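MW1564 protein (Staphylococcus aureus, PDB 3NTV) is a putative caffeoyl-CoA O-methyltransferase with a Rossmann fold, and probably transfers methyl groups to hydroxyl groups of its substrate. Local coordinates at residues I148-E160 / K200-Y214. Numbering follows the deposited sequence.
Sequences IDAAKAQSKKFFE and KVQDYNEWLIKQPGY
Phe159 wedges between Trp207, Leu208 and Tyr214 where helices 155-162 and 192-209 pack side by side on the Rossmann-type sheet, the axes of 155-160 and 200-209 diverging by 32°. The Trp207 six-membered ring turns its edge to the Phe159 face in an offset edge-to-face pair, planes at 88°. Phe159 in turn points its own edge at Tyr214, with CZ over the centre of that ring and 3.7 Å from Tyr214 CZ. Phe159 CG lies anti to its own backbone N (chi1 -172°), which carries the ring toward Leu208, where Phe159 CE1 meets Leu208 CD1 at 3.5 Å. Next along the interface, Ala150 CB sits over one face of Tyr204, whose hydroxyl hydrogen-bonds Thr174 of strand 170-175. Farther out, the exposed Lys156 chain lies across Trp207, its CD making a CH-pi contact with the five-membered ring. At the other end, Lys200 NZ donates to Ala151 O (2.9 Å), from above the carbonyl plane, and to Ala153 O (2.7 Å), closer to that carbonyl's own plane. Ser155 OG, at the start of the helix, donates back to Ala150 O (2.7 Å). An aromatic cluster thus joins the two helices and the start of strand 214-219, while one lysine, probably charged, ties down the loop following strand 143-149 through two backbone carbonyls.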
loop_
_atom_site.group_PDB
_atom_site.type_symbol
_atom_site.label_atom_id
_atom_site.label_comp_id
_atom_site.label_asym_id
_atom_site.label_seq_id
_atom_site.Cartn_x
_atom_site.Cartn_y
_atom_site.Cartn_z
ATOM N N ILE A 148 -14.916 -1.684 1.998
ATOM C CA ILE A 148 -15.624 -2.554 2.960
ATOM C C ILE A 148 -14.757 -2.851 4.192
ATOM O O ILE A 148 -13.535 -2.812 4.109
ATOM C CB ILE A 148 -15.960 -3.893 2.212
ATOM C CG1 ILE A 148 -16.972 -3.678 1.082
ATOM C CG2 ILE A 148 -16.477 -5.001 3.151
ATOM C CD1 ILE A 148 -16.930 -4.916 0.030
ATOM N N ASP A 149 -15.395 -3.175 5.324
ATOM C CA ASP A 149 -14.722 -3.635 6.536
ATOM C C ASP A 149 -15.028 -5.137 6.626
ATOM O O ASP A 149 -16.202 -5.518 6.644
ATOM C CB ASP A 149 -15.232 -2.872 7.753
ATOM C CG ASP A 149 -14.624 -3.221 9.105
ATOM O OD1 ASP A 149 -14.438 -4.428 9.385
ATOM O OD2 ASP A 149 -14.403 -2.295 9.911
ATOM N N ALA A 150 -13.985 -6.002 6.644
ATOM C CA ALA A 150 -14.194 -7.464 6.661
ATOM C C ALA A 150 -15.020 -7.961 7.847
ATOM O O ALA A 150 -15.637 -9.020 7.761
ATOM C CB ALA A 150 -12.859 -8.180 6.668
ATOM N N ALA A 151 -14.981 -7.235 8.952
ATOM C CA ALA A 151 -15.659 -7.656 10.181
ATOM C C ALA A 151 -17.086 -7.122 10.343
ATOM O O ALA A 151 -17.799 -7.587 11.233
ATOM C CB ALA A 151 -14.822 -7.250 11.375
ATOM N N LYS A 152 -17.496 -6.152 9.501
ATOM C CA LYS A 152 -18.809 -5.510 9.573
ATOM C C LYS A 152 -19.925 -6.329 8.961
ATOM O O LYS A 152 -20.012 -6.484 7.739
ATOM C CB LYS A 152 -18.771 -4.088 8.968
ATOM C CG LYS A 152 -18.189 -3.019 9.884
ATOM C CD LYS A 152 -18.410 -1.607 9.281
ATOM C CE LYS A 152 -17.427 -0.586 9.810
ATOM N NZ LYS A 152 -17.519 0.698 9.064
ATOM N N ALA A 153 -20.830 -6.840 9.819
ATOM C CA ALA A 153 -21.992 -7.589 9.355
ATOM C C ALA A 153 -21.672 -8.686 8.319
ATOM O O ALA A 153 -20.691 -9.416 8.500
ATOM C CB ALA A 153 -23.099 -6.630 8.878
ATOM N N GLN A 154 -22.464 -8.798 7.243
ATOM C CA GLN A 154 -22.304 -9.861 6.251
ATOM C C GLN A 154 -21.339 -9.398 5.172
ATOM O O GLN A 154 -21.741 -9.173 4.036
ATOM C CB GLN A 154 -23.662 -10.267 5.652
ATOM C CG GLN A 154 -24.686 -10.727 6.701
ATOM C CD GLN A 154 -25.483 -9.611 7.355
ATOM O OE1 GLN A 154 -25.379 -8.417 7.013
ATOM N NE2 GLN A 154 -26.321 -9.987 8.321
ATOM N N SER A 155 -20.062 -9.268 5.538
ATOM C CA SER A 155 -19.055 -8.751 4.607
ATOM C C SER A 155 -18.937 -9.487 3.280
ATOM O O SER A 155 -18.823 -8.829 2.248
ATOM C CB SER A 155 -17.711 -8.588 5.298
ATOM O OG SER A 155 -17.281 -9.829 5.843
ATOM N N LYS A 156 -18.980 -10.844 3.278
ATOM C CA LYS A 156 -18.891 -11.617 2.025
ATOM C C LYS A 156 -20.116 -11.302 1.168
ATOM O O LYS A 156 -19.989 -11.112 -0.039
ATOM C CB LYS A 156 -18.850 -13.146 2.275
ATOM C CG LYS A 156 -17.578 -13.676 2.912
ATOM C CD LYS A 156 -17.452 -15.198 2.699
ATOM C CE LYS A 156 -18.278 -16.037 3.644
ATOM N NZ LYS A 156 -18.038 -17.489 3.427
ATOM N N LYS A 157 -21.308 -11.250 1.791
ATOM C CA LYS A 157 -22.531 -10.949 1.047
ATOM C C LYS A 157 -22.436 -9.564 0.431
ATOM O O LYS A 157 -22.817 -9.400 -0.707
ATOM C CB LYS A 157 -23.765 -11.038 1.958
ATOM C CG LYS A 157 -24.220 -12.458 2.264
ATOM C CD LYS A 157 -25.503 -12.431 3.090
ATOM C CE LYS A 157 -26.090 -13.802 3.308
ATOM N NZ LYS A 157 -27.507 -13.723 3.762
ATOM N N PHE A 158 -21.890 -8.576 1.161
ATOM C CA PHE A 158 -21.754 -7.218 0.624
ATOM C C PHE A 158 -20.849 -7.224 -0.591
ATOM O O PHE A 158 -21.190 -6.596 -1.585
ATOM C CB PHE A 158 -21.264 -6.221 1.694
ATOM C CG PHE A 158 -22.111 -6.098 2.938
ATOM C CD1 PHE A 158 -23.471 -6.403 2.914
ATOM C CD2 PHE A 158 -21.557 -5.647 4.128
ATOM C CE1 PHE A 158 -24.244 -6.294 4.074
ATOM C CE2 PHE A 158 -22.330 -5.535 5.283
ATOM C CZ PHE A 158 -23.674 -5.844 5.247
ATOM N N PHE A 159 -19.731 -7.983 -0.547
ATOM C CA PHE A 159 -18.859 -8.089 -1.713
ATOM C C PHE A 159 -19.637 -8.660 -2.906
ATOM O O PHE A 159 -19.571 -8.098 -3.987
ATOM C CB PHE A 159 -17.647 -8.964 -1.379
ATOM C CG PHE A 159 -16.556 -9.033 -2.417
ATOM C CD1 PHE A 159 -15.320 -8.428 -2.190
ATOM C CD2 PHE A 159 -16.733 -9.761 -3.596
ATOM C CE1 PHE A 159 -14.297 -8.513 -3.147
ATOM C CE2 PHE A 159 -15.703 -9.860 -4.541
ATOM C CZ PHE A 159 -14.493 -9.240 -4.309
ATOM N N GLU A 160 -20.416 -9.752 -2.706
ATOM C CA GLU A 160 -21.179 -10.350 -3.817
ATOM C C GLU A 160 -22.276 -9.417 -4.360
ATOM O O GLU A 160 -22.462 -9.334 -5.573
ATOM C CB GLU A 160 -21.808 -11.691 -3.386
ATOM C CG GLU A 160 -20.801 -12.771 -3.024
ATOM C CD GLU A 160 -21.403 -14.032 -2.432
ATOM O OE1 GLU A 160 -22.306 -13.922 -1.570
ATOM O OE2 GLU A 160 -20.931 -15.133 -2.792
ATOM N N LYS A 200 -15.115 -14.913 11.240
ATOM C CA LYS A 200 -15.720 -14.245 10.088
ATOM C C LYS A 200 -14.634 -13.654 9.157
ATOM O O LYS A 200 -14.696 -13.853 7.951
ATOM C CB LYS A 200 -16.664 -13.117 10.571
ATOM C CG LYS A 200 -17.373 -12.382 9.427
ATOM C CD LYS A 200 -17.891 -11.003 9.880
ATOM C CE LYS A 200 -19.134 -11.100 10.711
ATOM N NZ LYS A 200 -19.703 -9.748 10.980
ATOM N N VAL A 201 -13.661 -12.961 9.731
ATOM C CA VAL A 201 -12.586 -12.289 8.985
ATOM C C VAL A 201 -11.702 -13.324 8.306
ATOM O O VAL A 201 -11.389 -13.191 7.120
ATOM C CB VAL A 201 -11.820 -11.303 9.904
ATOM C CG1 VAL A 201 -10.521 -10.843 9.281
ATOM C CG2 VAL A 201 -12.699 -10.088 10.234
ATOM N N GLN A 202 -11.339 -14.393 9.041
ATOM C CA GLN A 202 -10.541 -15.455 8.434
ATOM C C GLN A 202 -11.275 -16.108 7.283
ATOM O O GLN A 202 -10.649 -16.336 6.240
ATOM C CB GLN A 202 -10.086 -16.484 9.474
ATOM C CG GLN A 202 -9.043 -15.921 10.461
ATOM C CD GLN A 202 -8.657 -16.907 11.556
ATOM O OE1 GLN A 202 -7.717 -16.672 12.329
ATOM N NE2 GLN A 202 -9.420 -17.972 11.724
ATOM N N ASP A 203 -12.593 -16.408 7.451
ATOM C CA ASP A 203 -13.411 -16.974 6.373
ATOM C C ASP A 203 -13.451 -16.014 5.168
ATOM O O ASP A 203 -13.320 -16.455 4.031
ATOM C CB ASP A 203 -14.842 -17.272 6.857
ATOM C CG ASP A 203 -14.928 -18.466 7.792
ATOM O OD1 ASP A 203 -13.895 -19.172 7.961
ATOM O OD2 ASP A 203 -16.019 -18.701 8.354
ATOM N N TYR A 204 -13.650 -14.707 5.425
ATOM C CA TYR A 204 -13.676 -13.692 4.364
ATOM C C TYR A 204 -12.366 -13.700 3.587
ATOM O O TYR A 204 -12.405 -13.722 2.363
ATOM C CB TYR A 204 -13.939 -12.289 4.962
ATOM C CG TYR A 204 -13.922 -11.171 3.941
ATOM C CD1 TYR A 204 -15.098 -10.731 3.341
ATOM C CD2 TYR A 204 -12.726 -10.571 3.555
ATOM C CE1 TYR A 204 -15.090 -9.700 2.396
ATOM C CE2 TYR A 204 -12.706 -9.542 2.608
ATOM C CZ TYR A 204 -13.895 -9.097 2.048
ATOM O OH TYR A 204 -13.918 -8.061 1.140
ATOM N N ASN A 205 -11.227 -13.657 4.283
ATOM C CA ASN A 205 -9.908 -13.644 3.620
ATOM C C ASN A 205 -9.688 -14.848 2.699
ATOM O O ASN A 205 -9.256 -14.684 1.559
ATOM C CB ASN A 205 -8.791 -13.513 4.631
ATOM C CG ASN A 205 -8.820 -12.197 5.369
ATOM O OD1 ASN A 205 -9.451 -11.208 4.932
ATOM N ND2 ASN A 205 -8.199 -12.168 6.528
ATOM N N GLU A 206 -10.002 -16.057 3.197
ATOM C CA GLU A 206 -9.851 -17.291 2.419
ATOM C C GLU A 206 -10.775 -17.283 1.215
ATOM O O GLU A 206 -10.376 -17.707 0.144
ATOM C CB GLU A 206 -10.160 -18.520 3.293
ATOM C CG GLU A 206 -9.155 -18.778 4.398
ATOM C CD GLU A 206 -7.812 -19.372 4.006
ATOM O OE1 GLU A 206 -6.885 -19.312 4.846
ATOM O OE2 GLU A 206 -7.683 -19.906 2.879
ATOM N N TRP A 207 -12.013 -16.820 1.387
ATOM C CA TRP A 207 -12.980 -16.784 0.298
ATOM C C TRP A 207 -12.513 -15.757 -0.767
ATOM O O TRP A 207 -12.587 -16.028 -1.964
ATOM C CB TRP A 207 -14.348 -16.414 0.874
ATOM C CG TRP A 207 -15.402 -16.149 -0.146
ATOM C CD1 TRP A 207 -16.229 -17.062 -0.731
ATOM C CD2 TRP A 207 -15.780 -14.869 -0.663
ATOM N NE1 TRP A 207 -17.091 -16.430 -1.598
ATOM C CE2 TRP A 207 -16.854 -15.077 -1.553
ATOM C CE3 TRP A 207 -15.332 -13.553 -0.430
ATOM C CZ2 TRP A 207 -17.469 -14.024 -2.240
ATOM C CZ3 TRP A 207 -15.953 -12.510 -1.098
ATOM C CH2 TRP A 207 -16.993 -12.752 -2.006
ATOM N N LEU A 208 -11.997 -14.606 -0.312
ATOM C CA LEU A 208 -11.531 -13.548 -1.214
ATOM C C LEU A 208 -10.398 -13.993 -2.130
ATOM O O LEU A 208 -10.476 -13.763 -3.339
ATOM C CB LEU A 208 -11.128 -12.316 -0.410
ATOM C CG LEU A 208 -10.565 -11.113 -1.192
ATOM C CD1 LEU A 208 -11.599 -10.571 -2.157
ATOM C CD2 LEU A 208 -10.135 -10.040 -0.217
ATOM N N ILE A 209 -9.363 -14.632 -1.566
ATOM C CA ILE A 209 -8.221 -15.105 -2.350
ATOM C C ILE A 209 -8.611 -16.129 -3.418
ATOM O O ILE A 209 -7.863 -16.300 -4.379
ATOM C CB ILE A 209 -7.046 -15.605 -1.482
ATOM C CG1 ILE A 209 -7.412 -16.843 -0.643
ATOM C CG2 ILE A 209 -6.491 -14.491 -0.635
ATOM C CD1 ILE A 209 -6.224 -17.596 0.005
ATOM N N LYS A 210 -9.762 -16.805 -3.233
ATOM C CA LYS A 210 -10.273 -17.823 -4.154
ATOM C C LYS A 210 -11.208 -17.289 -5.251
ATOM O O LYS A 210 -11.695 -18.078 -6.062
ATOM C CB LYS A 210 -10.903 -19.012 -3.389
ATOM C CG LYS A 210 -9.961 -19.743 -2.422
ATOM C CD LYS A 210 -8.712 -20.342 -3.088
ATOM C CE LYS A 210 -7.872 -21.154 -2.128
ATOM N NZ LYS A 210 -6.532 -20.548 -1.918
ATOM N N GLN A 211 -11.451 -15.963 -5.295
ATOM C CA GLN A 211 -12.301 -15.363 -6.332
ATOM C C GLN A 211 -11.454 -15.234 -7.612
ATOM O O GLN A 211 -10.461 -14.501 -7.594
ATOM C CB GLN A 211 -12.869 -13.994 -5.878
ATOM C CG GLN A 211 -13.724 -14.006 -4.593
ATOM C CD GLN A 211 -14.930 -14.912 -4.675
ATOM O OE1 GLN A 211 -14.954 -16.005 -4.100
ATOM N NE2 GLN A 211 -15.952 -14.482 -5.399
ATOM N N PRO A 212 -11.755 -15.971 -8.717
ATOM C CA PRO A 212 -10.876 -15.888 -9.903
ATOM C C PRO A 212 -10.886 -14.568 -10.677
ATOM O O PRO A 212 -9.946 -14.296 -11.422
ATOM C CB PRO A 212 -11.317 -17.076 -10.769
ATOM C CG PRO A 212 -12.728 -17.312 -10.385
ATOM C CD PRO A 212 -12.860 -16.934 -8.930
ATOM N N GLY A 213 -11.922 -13.761 -10.498
ATOM C CA GLY A 213 -12.005 -12.484 -11.197
ATOM C C GLY A 213 -11.298 -11.346 -10.482
ATOM O O GLY A 213 -11.515 -10.186 -10.834
ATOM N N TYR A 214 -10.471 -11.661 -9.453
ATOM C CA TYR A 214 -9.767 -10.658 -8.630
ATOM C C TYR A 214 -8.327 -11.004 -8.362
ATOM O O TYR A 214 -8.011 -12.166 -8.118
ATOM C CB TYR A 214 -10.494 -10.445 -7.272
ATOM C CG TYR A 214 -11.848 -9.794 -7.436
ATOM C CD1 TYR A 214 -11.992 -8.411 -7.362
ATOM C CD2 TYR A 214 -12.973 -10.549 -7.764
ATOM C CE1 TYR A 214 -13.217 -7.798 -7.598
ATOM C CE2 TYR A 214 -14.200 -9.942 -8.028
ATOM C CZ TYR A 214 -14.321 -8.567 -7.928
ATOM O OH TYR A 214 -15.523 -7.956 -8.169
#